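Local coordinates for protein Dok-7 (Mus musculus, PDB 3ML4) that serves as a dimeric cytoplasmic adaptor that binds and activates the receptor tyrosine kinase MuSK, a step essential for building neuromuscular synapses, at residues B[64-69]-B[110-115]; B[135-140]-B[156-161]; B[83-88]-B[148-153]; B[39-44]-B[60-65]; B[9-14]-B[102-107]. All blocks are in the same frame, centred on the assembly; numbering follows the deposited sequence.

Interaction 1: B[64-69]-B[110-115]; sequences EDICGL and YALGEV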
# COMPACT_ATOMS: atom_id res chain seq x y z
N GLU B 64 -6.04 10.03 3.75
CA GLU B 64 -4.71 9.55 3.35
C GLU B 64 -3.70 9.44 4.49
O GLU B 64 -2.50 9.25 4.26
CB GLU B 64 -4.17 10.38 2.17
CG GLU B 64 -4.48 11.88 2.23
CD GLU B 64 -4.78 12.49 0.85
OE1 GLU B 64 -3.96 12.31 -0.09
OE2 GLU B 64 -5.84 13.15 0.71
N ASP B 65 -4.20 9.54 5.73
CA ASP B 65 -3.35 9.52 6.92
C ASP B 65 -4.00 8.76 8.07
O ASP B 65 -3.93 9.17 9.23
CB ASP B 65 -3.00 10.95 7.34
CG ASP B 65 -4.22 11.86 7.49
OD1 ASP B 65 -5.25 11.63 6.80
OD2 ASP B 65 -4.15 12.82 8.28
N ILE B 66 -4.63 7.63 7.74
CA ILE B 66 -5.32 6.78 8.70
C ILE B 66 -4.35 6.12 9.69
O ILE B 66 -3.34 5.53 9.27
CB ILE B 66 -6.16 5.69 7.98
CG1 ILE B 66 -7.16 6.35 7.01
CG2 ILE B 66 -6.87 4.78 8.98
CD1 ILE B 66 -7.89 5.39 6.10
N CYS B 67 -4.66 6.23 10.98
CA CYS B 67 -3.86 5.69 12.09
C CYS B 67 -4.47 4.46 12.77
O CYS B 67 -3.77 3.72 13.46
CB CYS B 67 -3.70 6.74 13.18
SG CYS B 67 -2.94 8.23 12.64
N GLY B 68 -5.78 4.29 12.61
CA GLY B 68 -6.48 3.19 13.25
C GLY B 68 -7.99 3.32 13.23
O GLY B 68 -8.54 4.35 12.85
N LEU B 69 -8.65 2.23 13.64
CA LEU B 69 -10.09 2.19 13.78
C LEU B 69 -10.50 1.85 15.20
O LEU B 69 -9.80 1.13 15.90
CB LEU B 69 -10.69 1.17 12.81
CG LEU B 69 -11.03 1.72 11.43
CD1 LEU B 69 -9.85 1.60 10.48
CD2 LEU B 69 -12.22 0.98 10.88
N TYR B 110 -9.30 -5.51 7.98
CA TYR B 110 -8.62 -6.49 7.14
C TYR B 110 -8.13 -5.86 5.84
O TYR B 110 -7.00 -6.08 5.42
CB TYR B 110 -9.56 -7.65 6.83
CG TYR B 110 -8.97 -8.68 5.90
CD1 TYR B 110 -8.20 -9.73 6.40
CD2 TYR B 110 -9.16 -8.60 4.52
CE1 TYR B 110 -7.64 -10.68 5.55
CE2 TYR B 110 -8.61 -9.54 3.67
CZ TYR B 110 -7.86 -10.57 4.19
OH TYR B 110 -7.31 -11.51 3.34
N ALA B 111 -8.99 -5.05 5.22
CA ALA B 111 -8.68 -4.40 3.95
C ALA B 111 -7.48 -3.47 4.00
O ALA B 111 -6.73 -3.37 3.03
CB ALA B 111 -9.89 -3.67 3.43
N LEU B 112 -7.29 -2.79 5.13
CA LEU B 112 -6.19 -1.81 5.26
C LEU B 112 -4.82 -2.44 5.53
O LEU B 112 -3.79 -1.75 5.45
CB LEU B 112 -6.52 -0.73 6.28
CG LEU B 112 -7.66 0.24 5.91
CD1 LEU B 112 -7.97 1.19 7.07
CD2 LEU B 112 -7.35 1.03 4.62
N GLY B 113 -4.80 -3.74 5.83
CA GLY B 113 -3.55 -4.47 6.01
C GLY B 113 -3.42 -5.04 7.41
O GLY B 113 -4.10 -6.01 7.76
N GLU B 114 -2.55 -4.44 8.21
CA GLU B 114 -2.43 -4.82 9.62
C GLU B 114 -2.79 -3.64 10.51
O GLU B 114 -1.97 -2.73 10.74
CB GLU B 114 -1.03 -5.36 9.93
CG GLU B 114 -0.69 -6.68 9.22
CD GLU B 114 -1.53 -7.87 9.69
OE1 GLU B 114 -1.98 -7.88 10.86
OE2 GLU B 114 -1.73 -8.80 8.89
N VAL B 115 -4.03 -3.65 10.99
CA VAL B 115 -4.56 -2.58 11.83
C VAL B 115 -5.26 -3.15 13.06
O VAL B 115 -6.30 -3.80 12.98
CB VAL B 115 -5.43 -1.54 11.02
CG1 VAL B 115 -6.04 -2.15 9.78
CG2 VAL B 115 -6.49 -0.85 11.89
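Leu112, at the end of the C-terminal helix of the PH domain, reaches across to Ile66 and Leu69 on strand 59-71, where the helix closes over the PH sheet. Its CB lies 3.8 Å from Val115 CG1, beyond Gly113 in its own segment. With chi1 at -68°, CG swings anti to the carbonyl carbon, and the fork beyond it opens toward the sheet. One prong, Leu112 CD1, sits 3.9 Å from Leu69 CD1, the two leucine side chains crossing at about a right angle. The same methyl lies 4.2 Å from Ile66 CG2, so it touches both residues. The other prong, CD2, turns to Leu40 on strand 40-45. Branched aliphatic residues suit this buried place, where the tips that meet are apolar. Gly113, with positive phi, leaves the helix, and the chain then enters Val115, the first residue of PTB strand 115-122. On the facing strand Cys67 and Gly68 form a classic beta bulge opposite Ile85. Gly68 carries no side chain here, and Val115 CG2 approaches bare backbone, 4.3 Å from Gly68 CA and 4.1 Å from Leu69 N.

Interaction 2: B[135-140]-B[156-161]; sequences LHLCND and WKLSDL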
# COMPACT_ATOMS: atom_id res chain seq x y z
N LEU B 135 -3.97 2.08 22.06
CA LEU B 135 -2.79 1.97 21.20
C LEU B 135 -3.17 1.37 19.85
O LEU B 135 -3.77 0.30 19.80
CB LEU B 135 -1.70 1.12 21.86
CG LEU B 135 -0.37 1.02 21.09
CD1 LEU B 135 0.46 2.30 21.23
CD2 LEU B 135 0.43 -0.19 21.54
N HIS B 136 -2.81 2.07 18.77
CA HIS B 136 -3.10 1.58 17.42
C HIS B 136 -1.84 1.26 16.63
O HIS B 136 -0.92 2.07 16.54
CB HIS B 136 -3.93 2.60 16.63
CG HIS B 136 -5.28 2.86 17.22
ND1 HIS B 136 -6.41 2.21 16.78
CD2 HIS B 136 -5.68 3.69 18.21
CE1 HIS B 136 -7.46 2.64 17.47
NE2 HIS B 136 -7.04 3.53 18.34
N LEU B 137 -1.80 0.06 16.05
CA LEU B 137 -0.78 -0.26 15.07
C LEU B 137 -1.43 -0.21 13.70
O LEU B 137 -2.38 -0.94 13.43
CB LEU B 137 -0.16 -1.63 15.35
CG LEU B 137 0.98 -2.07 14.43
CD1 LEU B 137 2.13 -2.66 15.22
CD2 LEU B 137 0.48 -3.06 13.39
N CYS B 138 -0.94 0.69 12.86
CA CYS B 138 -1.41 0.81 11.48
C CYS B 138 -0.27 0.58 10.49
O CYS B 138 0.40 1.52 10.07
CB CYS B 138 -2.07 2.16 11.23
SG CYS B 138 -3.02 2.24 9.70
N ASN B 139 -0.07 -0.69 10.14
CA ASN B 139 1.03 -1.14 9.27
C ASN B 139 2.41 -0.68 9.76
O ASN B 139 3.01 -1.31 10.63
CB ASN B 139 0.77 -0.75 7.80
CG ASN B 139 -0.54 -1.29 7.27
OD1 ASN B 139 -0.75 -2.50 7.18
ND2 ASN B 139 -1.44 -0.39 6.90
N ASP B 140 2.92 0.41 9.19
CA ASP B 140 4.27 0.88 9.48
C ASP B 140 4.33 1.93 10.59
O ASP B 140 5.42 2.35 11.00
CB ASP B 140 4.95 1.40 8.19
CG ASP B 140 3.97 2.01 7.19
OD1 ASP B 140 4.25 1.97 5.97
OD2 ASP B 140 2.91 2.54 7.62
N TRP B 156 4.84 7.03 16.18
CA TRP B 156 6.17 6.50 15.87
C TRP B 156 6.09 5.64 14.62
O TRP B 156 5.09 4.95 14.41
CB TRP B 156 6.69 5.62 17.03
CG TRP B 156 6.71 6.27 18.39
CD1 TRP B 156 7.79 6.85 19.00
CD2 TRP B 156 5.61 6.41 19.31
NE1 TRP B 156 7.44 7.33 20.24
CE2 TRP B 156 6.11 7.08 20.45
CE3 TRP B 156 4.27 6.04 19.27
CZ2 TRP B 156 5.30 7.39 21.55
CZ3 TRP B 156 3.46 6.34 20.37
CH2 TRP B 156 3.98 7.01 21.49
N LYS B 157 7.13 5.68 13.79
CA LYS B 157 7.37 4.60 12.83
C LYS B 157 7.86 3.42 13.64
O LYS B 157 8.73 3.58 14.51
CB LYS B 157 8.46 4.97 11.82
CG LYS B 157 8.07 5.92 10.70
CD LYS B 157 9.01 5.74 9.51
CE LYS B 157 9.58 7.07 9.01
NZ LYS B 157 8.54 8.06 8.61
N LEU B 158 7.31 2.23 13.38
CA LEU B 158 7.82 1.01 14.00
C LEU B 158 9.32 0.77 13.76
O LEU B 158 10.02 0.25 14.63
CB LEU B 158 7.01 -0.21 13.56
CG LEU B 158 6.21 -0.87 14.69
CD1 LEU B 158 5.00 -0.04 15.09
CD2 LEU B 158 5.79 -2.27 14.28
N SER B 159 9.81 1.18 12.59
CA SER B 159 11.21 1.01 12.22
C SER B 159 12.17 1.91 13.00
O SER B 159 13.40 1.77 12.91
CB SER B 159 11.39 1.19 10.70
OG SER B 159 10.99 2.49 10.29
N ASP B 160 11.61 2.83 13.79
CA ASP B 160 12.41 3.77 14.57
C ASP B 160 12.43 3.42 16.06
O ASP B 160 13.00 4.15 16.87
CB ASP B 160 11.90 5.19 14.35
CG ASP B 160 12.05 5.65 12.91
OD1 ASP B 160 12.83 5.04 12.16
OD2 ASP B 160 11.39 6.64 12.52
N LEU B 161 11.80 2.30 16.41
CA LEU B 161 11.83 1.78 17.78
C LEU B 161 13.08 0.95 18.03
O LEU B 161 13.36 0.01 17.27
CB LEU B 161 10.58 0.93 18.03
CG LEU B 161 9.33 1.51 18.69
CD1 LEU B 161 9.11 3.00 18.43
CD2 LEU B 161 8.13 0.69 18.24
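Trp156, Lys157 and Leu158 carry the end of strand 151-157 past the carbonyl of Asp140, at the corner of the IRS-type PTB sheet where strands 133-138 and 141-146 join. The Trp156 indole is buried, its NE1 bonded to Trp182 O, while its backbone pairs with Leu142. Lys157 meets Asp140 O chiefly through its CA, 3.5 Å away in a CA-H...O contact, and its long chain, bent at chi3 and chi4, suits the exposed surface. Next, Leu158 N donates to Asp140 O at 3.0 Å, with 160° at the hydrogen; the donor stands above the carbonyl plane, 35° out of it. The chain then turns through a 3-10 segment, in which Asp160 N bonds back to Lys157 O. Ser159 in this turn packs on an apolar side chain of the bound MuSK peptide, and just beyond it Leu161 O bonds a polar one. The buried part of this corner is a leucine pair, fit for a site roofed by helix 193-203. Leu137 holds CG anti to its backbone nitrogen (chi1 -177°), which brings CD1 up against both methyls of Leu158, 3.8 Å from CD2 and 3.9 Å from CD1, the two side chains crossing at about a right angle.

Interaction 3: B[83-88]-B[148-153]; sequences AIICLS and IPPTVM
Pro150 and Val152 of the PTB domain press on Ala83, Ile85 and Leu87, along the end of PH strand 81-86 and the loop after it. The apolar contacts come first. Ala83 CB, small enough to let the ring approach, is 4.0 Å from Pro150 CG. Ile85 divides its branches: CG1, placed anti to the carbonyl carbon (chi1 -53°), meets Pro150 CB at 3.9 Å, with the two side chains at about a right angle, whereas CG2 turns the other way and lies 4.0 Å from Val152 CG2. Farther out, Leu87 CD2 comes within 4.4 Å of Val152 CG1. An alanine in place of Ile85 would keep only CB and would probably leave Pro150 and Val152 without their shared partner, opening a gap between the two segments. Contact with polar backbone is slight: the Val152 CG2 methyl rests 3.7 Å from Cys86 O. Strand 81-86 instead bonds its backbone to its own sheet, Ile85 pairing with Cys67 and Gly68. A cis peptide before Pro149 bends the loop ahead of the rigid Pro150 ring. This hydrophobic seam is an interface between tandem domains, joining the PH sheet to edge strand 151-157 of the PTB sheet and the loop before it.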
# COMPACT_ATOMS: atom_id res chain seq x y z
N ALA B 83 -14.99 5.21 14.50
CA ALA B 83 -14.03 6.26 14.29
C ALA B 83 -12.96 5.79 13.33
O ALA B 83 -12.34 4.74 13.54
CB ALA B 83 -13.41 6.67 15.62
N ILE B 84 -12.78 6.54 12.25
CA ILE B 84 -11.60 6.43 11.41
C ILE B 84 -10.64 7.49 11.91
O ILE B 84 -10.86 8.69 11.72
CB ILE B 84 -11.92 6.60 9.90
CG1 ILE B 84 -12.67 5.37 9.39
CG2 ILE B 84 -10.65 6.80 9.07
CD1 ILE B 84 -13.52 5.62 8.16
N ILE B 85 -9.60 7.04 12.60
CA ILE B 85 -8.62 7.93 13.21
C ILE B 85 -7.52 8.27 12.23
O ILE B 85 -6.92 7.38 11.62
CB ILE B 85 -8.02 7.32 14.49
CG1 ILE B 85 -9.13 6.87 15.45
CG2 ILE B 85 -7.08 8.33 15.19
CD1 ILE B 85 -8.72 5.79 16.40
N CYS B 86 -7.26 9.56 12.07
CA CYS B 86 -6.24 10.04 11.16
C CYS B 86 -5.29 10.97 11.90
O CYS B 86 -5.63 11.51 12.95
CB CYS B 86 -6.88 10.77 9.98
SG CYS B 86 -8.10 9.78 9.10
N LEU B 87 -4.09 11.16 11.34
CA LEU B 87 -3.12 12.10 11.92
C LEU B 87 -3.73 13.49 12.07
O LEU B 87 -3.53 14.14 13.09
CB LEU B 87 -1.83 12.14 11.10
CG LEU B 87 -1.00 10.85 11.12
CD1 LEU B 87 0.07 10.86 10.03
CD2 LEU B 87 -0.37 10.63 12.50
N SER B 88 -4.48 13.92 11.05
CA SER B 88 -5.15 15.22 11.06
C SER B 88 -6.44 15.20 11.88
O SER B 88 -6.54 15.86 12.92
CB SER B 88 -5.43 15.70 9.64
OG SER B 88 -5.99 14.67 8.83
N ILE B 148 -12.99 11.28 22.81
CA ILE B 148 -13.97 11.20 21.75
C ILE B 148 -14.25 12.64 21.37
O ILE B 148 -14.58 13.44 22.25
CB ILE B 148 -15.25 10.46 22.19
CG1 ILE B 148 -14.92 9.02 22.61
CG2 ILE B 148 -16.27 10.46 21.07
CD1 ILE B 148 -15.89 8.40 23.60
N PRO B 149 -14.07 13.00 20.08
CA PRO B 149 -13.55 12.12 19.02
C PRO B 149 -12.04 11.91 19.17
O PRO B 149 -11.34 12.85 19.55
CB PRO B 149 -13.87 12.89 17.73
CG PRO B 149 -13.91 14.32 18.14
CD PRO B 149 -14.36 14.36 19.59
N PRO B 150 -11.54 10.69 18.89
CA PRO B 150 -10.13 10.38 19.14
C PRO B 150 -9.15 11.33 18.45
O PRO B 150 -9.32 11.65 17.27
CB PRO B 150 -9.98 8.96 18.58
CG PRO B 150 -11.34 8.40 18.62
CD PRO B 150 -12.26 9.54 18.33
N THR B 151 -8.15 11.78 19.20
CA THR B 151 -7.06 12.59 18.65
C THR B 151 -5.73 11.90 18.93
O THR B 151 -5.56 11.25 19.96
CB THR B 151 -7.03 14.02 19.23
OG1 THR B 151 -6.91 13.96 20.66
CG2 THR B 151 -8.29 14.79 18.86
N VAL B 152 -4.79 12.06 18.01
CA VAL B 152 -3.47 11.42 18.09
C VAL B 152 -2.57 12.21 19.03
O VAL B 152 -2.32 13.40 18.81
CB VAL B 152 -2.83 11.29 16.68
CG1 VAL B 152 -1.35 10.88 16.76
CG2 VAL B 152 -3.61 10.29 15.84
N MSE B 153 -2.08 11.54 20.07
CA MSE B 153 -1.24 12.16 21.10
C MSE B 153 0.21 11.67 21.08
O MSE B 153 1.05 12.19 21.82
CB MSE B 153 -1.84 11.91 22.48
CG MSE B 153 -2.16 10.46 22.76
SE MSE B 153 -2.02 10.00 24.65
CE MSE B 153 -2.90 8.28 24.57

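Interaction 4: B[39-44]-B[60-65]; sequences CLLMLV and SLTLED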
# COMPACT_ATOMS: atom_id res chain seq x y z
N CYS B 39 -5.07 4.40 2.13
CA CYS B 39 -6.12 5.41 2.07
C CYS B 39 -7.50 4.79 1.93
O CYS B 39 -7.64 3.62 1.58
CB CYS B 39 -5.88 6.36 0.89
SG CYS B 39 -4.18 6.93 0.73
N LEU B 40 -8.51 5.60 2.20
CA LEU B 40 -9.88 5.26 1.89
C LEU B 40 -10.55 6.38 1.11
O LEU B 40 -10.48 7.55 1.49
CB LEU B 40 -10.67 4.94 3.16
CG LEU B 40 -10.51 3.54 3.75
CD1 LEU B 40 -11.14 3.49 5.14
CD2 LEU B 40 -11.12 2.47 2.84
N LEU B 41 -11.19 6.01 0.01
CA LEU B 41 -12.04 6.93 -0.73
C LEU B 41 -13.46 6.85 -0.19
O LEU B 41 -14.06 5.77 -0.13
CB LEU B 41 -12.01 6.61 -2.23
CG LEU B 41 -12.79 7.52 -3.20
CD1 LEU B 41 -12.22 8.93 -3.23
CD2 LEU B 41 -12.80 6.92 -4.59
N MSE B 42 -13.97 8.00 0.22
CA MSE B 42 -15.35 8.11 0.67
C MSE B 42 -16.18 8.59 -0.50
O MSE B 42 -15.89 9.62 -1.10
CB MSE B 42 -15.47 9.11 1.83
CG MSE B 42 -14.47 8.90 2.96
SE MSE B 42 -15.04 9.77 4.62
CE MSE B 42 -16.48 8.54 5.11
N LEU B 43 -17.21 7.82 -0.84
CA LEU B 43 -18.16 8.22 -1.88
C LEU B 43 -19.56 8.32 -1.29
O LEU B 43 -20.14 7.32 -0.88
CB LEU B 43 -18.12 7.25 -3.07
CG LEU B 43 -16.81 7.12 -3.86
CD1 LEU B 43 -16.95 6.07 -4.96
CD2 LEU B 43 -16.35 8.45 -4.46
N VAL B 44 -20.09 9.54 -1.24
CA VAL B 44 -21.38 9.80 -0.61
C VAL B 44 -22.48 10.10 -1.64
O VAL B 44 -22.35 10.99 -2.47
CB VAL B 44 -21.32 10.98 0.39
CG1 VAL B 44 -22.59 11.06 1.21
CG2 VAL B 44 -20.12 10.84 1.30
N SER B 60 -17.05 13.54 -2.56
CA SER B 60 -15.97 12.59 -2.45
C SER B 60 -14.91 13.11 -1.47
O SER B 60 -14.76 14.32 -1.30
CB SER B 60 -15.33 12.34 -3.82
OG SER B 60 -14.71 13.52 -4.31
N LEU B 61 -14.19 12.18 -0.84
CA LEU B 61 -13.09 12.52 0.06
C LEU B 61 -12.11 11.36 0.17
O LEU B 61 -12.51 10.20 0.16
CB LEU B 61 -13.63 12.92 1.44
CG LEU B 61 -12.67 13.62 2.41
CD1 LEU B 61 -12.24 15.01 1.92
CD2 LEU B 61 -13.31 13.72 3.79
N THR B 62 -10.83 11.69 0.26
CA THR B 62 -9.79 10.68 0.42
C THR B 62 -9.07 10.90 1.74
O THR B 62 -8.46 11.95 1.96
CB THR B 62 -8.78 10.68 -0.74
OG1 THR B 62 -9.47 10.79 -1.99
CG2 THR B 62 -7.94 9.39 -0.75
N LEU B 63 -9.16 9.90 2.62
CA LEU B 63 -8.46 9.89 3.89
C LEU B 63 -7.10 9.24 3.69
O LEU B 63 -7.02 8.03 3.47
CB LEU B 63 -9.26 9.12 4.94
CG LEU B 63 -10.72 9.56 5.11
CD1 LEU B 63 -11.52 8.51 5.83
CD2 LEU B 63 -10.80 10.90 5.82
N GLU B 64 -6.04 10.03 3.75
CA GLU B 64 -4.71 9.55 3.35
C GLU B 64 -3.70 9.44 4.49
O GLU B 64 -2.50 9.25 4.26
CB GLU B 64 -4.17 10.38 2.17
CG GLU B 64 -4.48 11.88 2.23
CD GLU B 64 -4.78 12.49 0.85
OE1 GLU B 64 -3.96 12.31 -0.09
OE2 GLU B 64 -5.84 13.15 0.71
N ASP B 65 -4.20 9.54 5.73
CA ASP B 65 -3.35 9.52 6.92
C ASP B 65 -4.00 8.76 8.07
O ASP B 65 -3.93 9.17 9.23
CB ASP B 65 -3.00 10.95 7.34
CG ASP B 65 -4.22 11.86 7.49
OD1 ASP B 65 -5.25 11.63 6.80
OD2 ASP B 65 -4.15 12.82 8.28
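Strands 40-44 and 60-63 run antiparallel, their axes 4.6 Å apart at 161°, with Leu40-Leu63 and Met42-Leu61 as hydrogen-bonded pairs and Leu41-Thr62 and Leu43-Ser60 as non-hydrogen-bonded ones. Each hydrogen-bonded pair is joined twice; the bond from Leu63 N to Leu40 O is 2.9 Å, and Leu61 N reaches Met42 O in the carbonyl plane, on a lone pair. At Met42 a selenomethionine stands in for methionine, whose long, flexible chain suits the buried part of the face it shares with Leu40 and Leu63; bent at chi3, it brings SE to 3.9 Å from Leu63 CD1 and also touches Leu28, Leu30, Val91 and Leu93. Leu61 marks the exposed margin of that face. The face carrying Leu41, Leu43, Ser60 and Thr62 is mixed. There Leu41, CG anti to its nitrogen (chi1 -177°), lays CD1 3.5 Å from Thr62 OG1, and Leu43 CD2 is 4.1 Å from Ser60 CB. Cys39 SG lies 3.7 Å from Glu64 CB, the aliphatic base of an exposed residue. The two hydrogen-bonded pairs thus satisfy their own backbone groups, leaving one face apolar for the PH core, while Leu41, Leu43 and Ser60 pack on basic side chains of the bound peptide.

Interaction 5: B[9-14]-B[102-107]; sequences ALVEGQ and CAWDTR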
# COMPACT_ATOMS: atom_id res chain seq x y z
N ALA B 9 -17.03 -1.50 -3.97
CA ALA B 9 -16.90 -0.97 -2.62
C ALA B 9 -16.40 -2.09 -1.73
O ALA B 9 -16.71 -3.26 -1.96
CB ALA B 9 -18.24 -0.48 -2.14
N LEU B 10 -15.60 -1.76 -0.71
CA LEU B 10 -15.29 -2.76 0.32
C LEU B 10 -16.47 -2.88 1.28
O LEU B 10 -16.80 -3.98 1.72
CB LEU B 10 -13.95 -2.52 1.03
CG LEU B 10 -13.63 -1.34 1.94
CD1 LEU B 10 -14.16 -1.56 3.34
CD2 LEU B 10 -12.13 -1.15 2.01
N VAL B 11 -17.11 -1.74 1.59
CA VAL B 11 -18.41 -1.71 2.26
C VAL B 11 -19.25 -0.55 1.77
O VAL B 11 -18.73 0.50 1.42
CB VAL B 11 -18.34 -1.60 3.81
CG1 VAL B 11 -18.12 -2.96 4.46
CG2 VAL B 11 -17.31 -0.55 4.27
N GLU B 12 -20.56 -0.77 1.78
CA GLU B 12 -21.53 0.29 1.50
C GLU B 12 -22.80 0.03 2.29
O GLU B 12 -23.14 -1.12 2.57
CB GLU B 12 -21.82 0.41 0.00
CG GLU B 12 -22.18 -0.90 -0.69
CD GLU B 12 -22.68 -0.70 -2.10
OE1 GLU B 12 -23.34 0.33 -2.36
OE2 GLU B 12 -22.42 -1.57 -2.95
N GLY B 13 -23.49 1.11 2.64
CA GLY B 13 -24.73 1.01 3.41
C GLY B 13 -25.20 2.35 3.90
O GLY B 13 -24.62 3.39 3.57
N GLN B 14 -26.27 2.34 4.70
CA GLN B 14 -26.81 3.58 5.24
C GLN B 14 -26.08 3.95 6.52
O GLN B 14 -25.95 3.15 7.44
CB GLN B 14 -28.33 3.47 5.45
CG GLN B 14 -29.08 4.82 5.34
CD GLN B 14 -29.09 5.40 3.92
OE1 GLN B 14 -28.72 4.74 2.95
NE2 GLN B 14 -29.51 6.66 3.81
N CYS B 102 -19.84 -3.41 13.68
CA CYS B 102 -18.81 -4.43 13.81
C CYS B 102 -18.40 -4.99 12.46
O CYS B 102 -17.22 -5.22 12.21
CB CYS B 102 -19.27 -5.57 14.72
SG CYS B 102 -19.61 -5.06 16.40
N ALA B 103 -19.39 -5.22 11.60
CA ALA B 103 -19.15 -5.67 10.24
C ALA B 103 -18.24 -4.69 9.51
O ALA B 103 -17.25 -5.09 8.90
CB ALA B 103 -20.47 -5.84 9.48
N TRP B 104 -18.56 -3.40 9.60
CA TRP B 104 -17.74 -2.35 9.00
C TRP B 104 -16.32 -2.30 9.59
O TRP B 104 -15.34 -2.25 8.85
CB TRP B 104 -18.44 -0.98 9.11
CG TRP B 104 -19.45 -0.74 8.02
CD1 TRP B 104 -20.49 -1.55 7.67
CD2 TRP B 104 -19.51 0.39 7.14
NE1 TRP B 104 -21.19 -1.00 6.63
CE2 TRP B 104 -20.62 0.20 6.28
CE3 TRP B 104 -18.74 1.55 6.99
CZ2 TRP B 104 -20.97 1.11 5.28
CZ3 TRP B 104 -19.10 2.47 5.99
CH2 TRP B 104 -20.20 2.24 5.16
N ASP B 105 -16.22 -2.36 10.92
CA ASP B 105 -14.93 -2.38 11.60
C ASP B 105 -14.06 -3.57 11.17
O ASP B 105 -12.87 -3.40 10.89
CB ASP B 105 -15.11 -2.40 13.12
CG ASP B 105 -13.78 -2.40 13.86
OD1 ASP B 105 -13.24 -1.30 14.12
OD2 ASP B 105 -13.28 -3.49 14.17
N THR B 106 -14.66 -4.76 11.13
CA THR B 106 -13.95 -5.99 10.76
C THR B 106 -13.51 -5.97 9.29
O THR B 106 -12.38 -6.36 8.97
CB THR B 106 -14.80 -7.25 11.04
OG1 THR B 106 -15.35 -7.17 12.37
CG2 THR B 106 -13.97 -8.52 10.92
N ARG B 107 -14.40 -5.52 8.41
CA ARG B 107 -14.11 -5.48 6.97
C ARG B 107 -13.03 -4.44 6.64
O ARG B 107 -12.07 -4.75 5.93
CB ARG B 107 -15.41 -5.23 6.17
CG ARG B 107 -15.30 -5.38 4.63
CD ARG B 107 -15.17 -6.83 4.16
NE ARG B 107 -13.77 -7.18 3.97
CZ ARG B 107 -13.14 -7.15 2.79
NH1 ARG B 107 -13.79 -6.81 1.68
NH2 ARG B 107 -11.85 -7.47 2.73
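The C-terminal helix of the PH domain packs here on the first strand and the residue leading into it, Trp104 and Arg107 coming down on Leu10, Val11 and Gly13. Val11 CG2 stands over the face of the Trp104 six-membered ring in a CH-pi contact, 3.7 Å from the centroid and 10° off the normal. A beta-branched residue suits the spot because its other methyl, CG1, remains to touch Arg107 CG at 3.7 Å. The ring is also met at its edge: Gly13 N lies in its plane, 3.6 Å from Trp104 CZ2, where the strand passes close with no side chain from Gly13. Arg107, its CG anti to the backbone nitrogen (chi1 -171°), uses its aliphatic stem, with CG 3.6 Å from Leu10 O, and slides past Val11 in the opposite direction. Replacing Trp104 by alanine would remove the indole and would probably leave Val11 CG2 with no ring beneath it and a gap beside Gly13. The indole also meets Phe95 edge-to-face and touches Leu28 and Leu30. Leu10 and Val11 both face Leu30 in a classic beta bulge. A helix plugging one end of a strongly bent sheet in this way is the signature of the PH fold.

Interactions 1, 4 and 5 build the PH domain: interaction 4 is the backbone-bonded sheet, interaction 5 seats the middle of helix 98-112 on that sheet, and interaction 1 its C-terminal end and the residues after it, both by packing, without hydrogen bonds between the segments. Interactions 1 and 4 share Glu64 and Asp65 on strand 59-71. Interaction 2 belongs to the PTB domain, yet touches interaction 1 through Asn139, whose amide bonds Glu114 N and Leu112 O. Interaction 3 crosses between the domains and meets interaction 1 where Cys67 pairs with Ile85. Interactions 1, 2 and 3 are largely buried; 4 and 5 lie partly at the surface, where Arg107 and Glu64 add longer, polar chains.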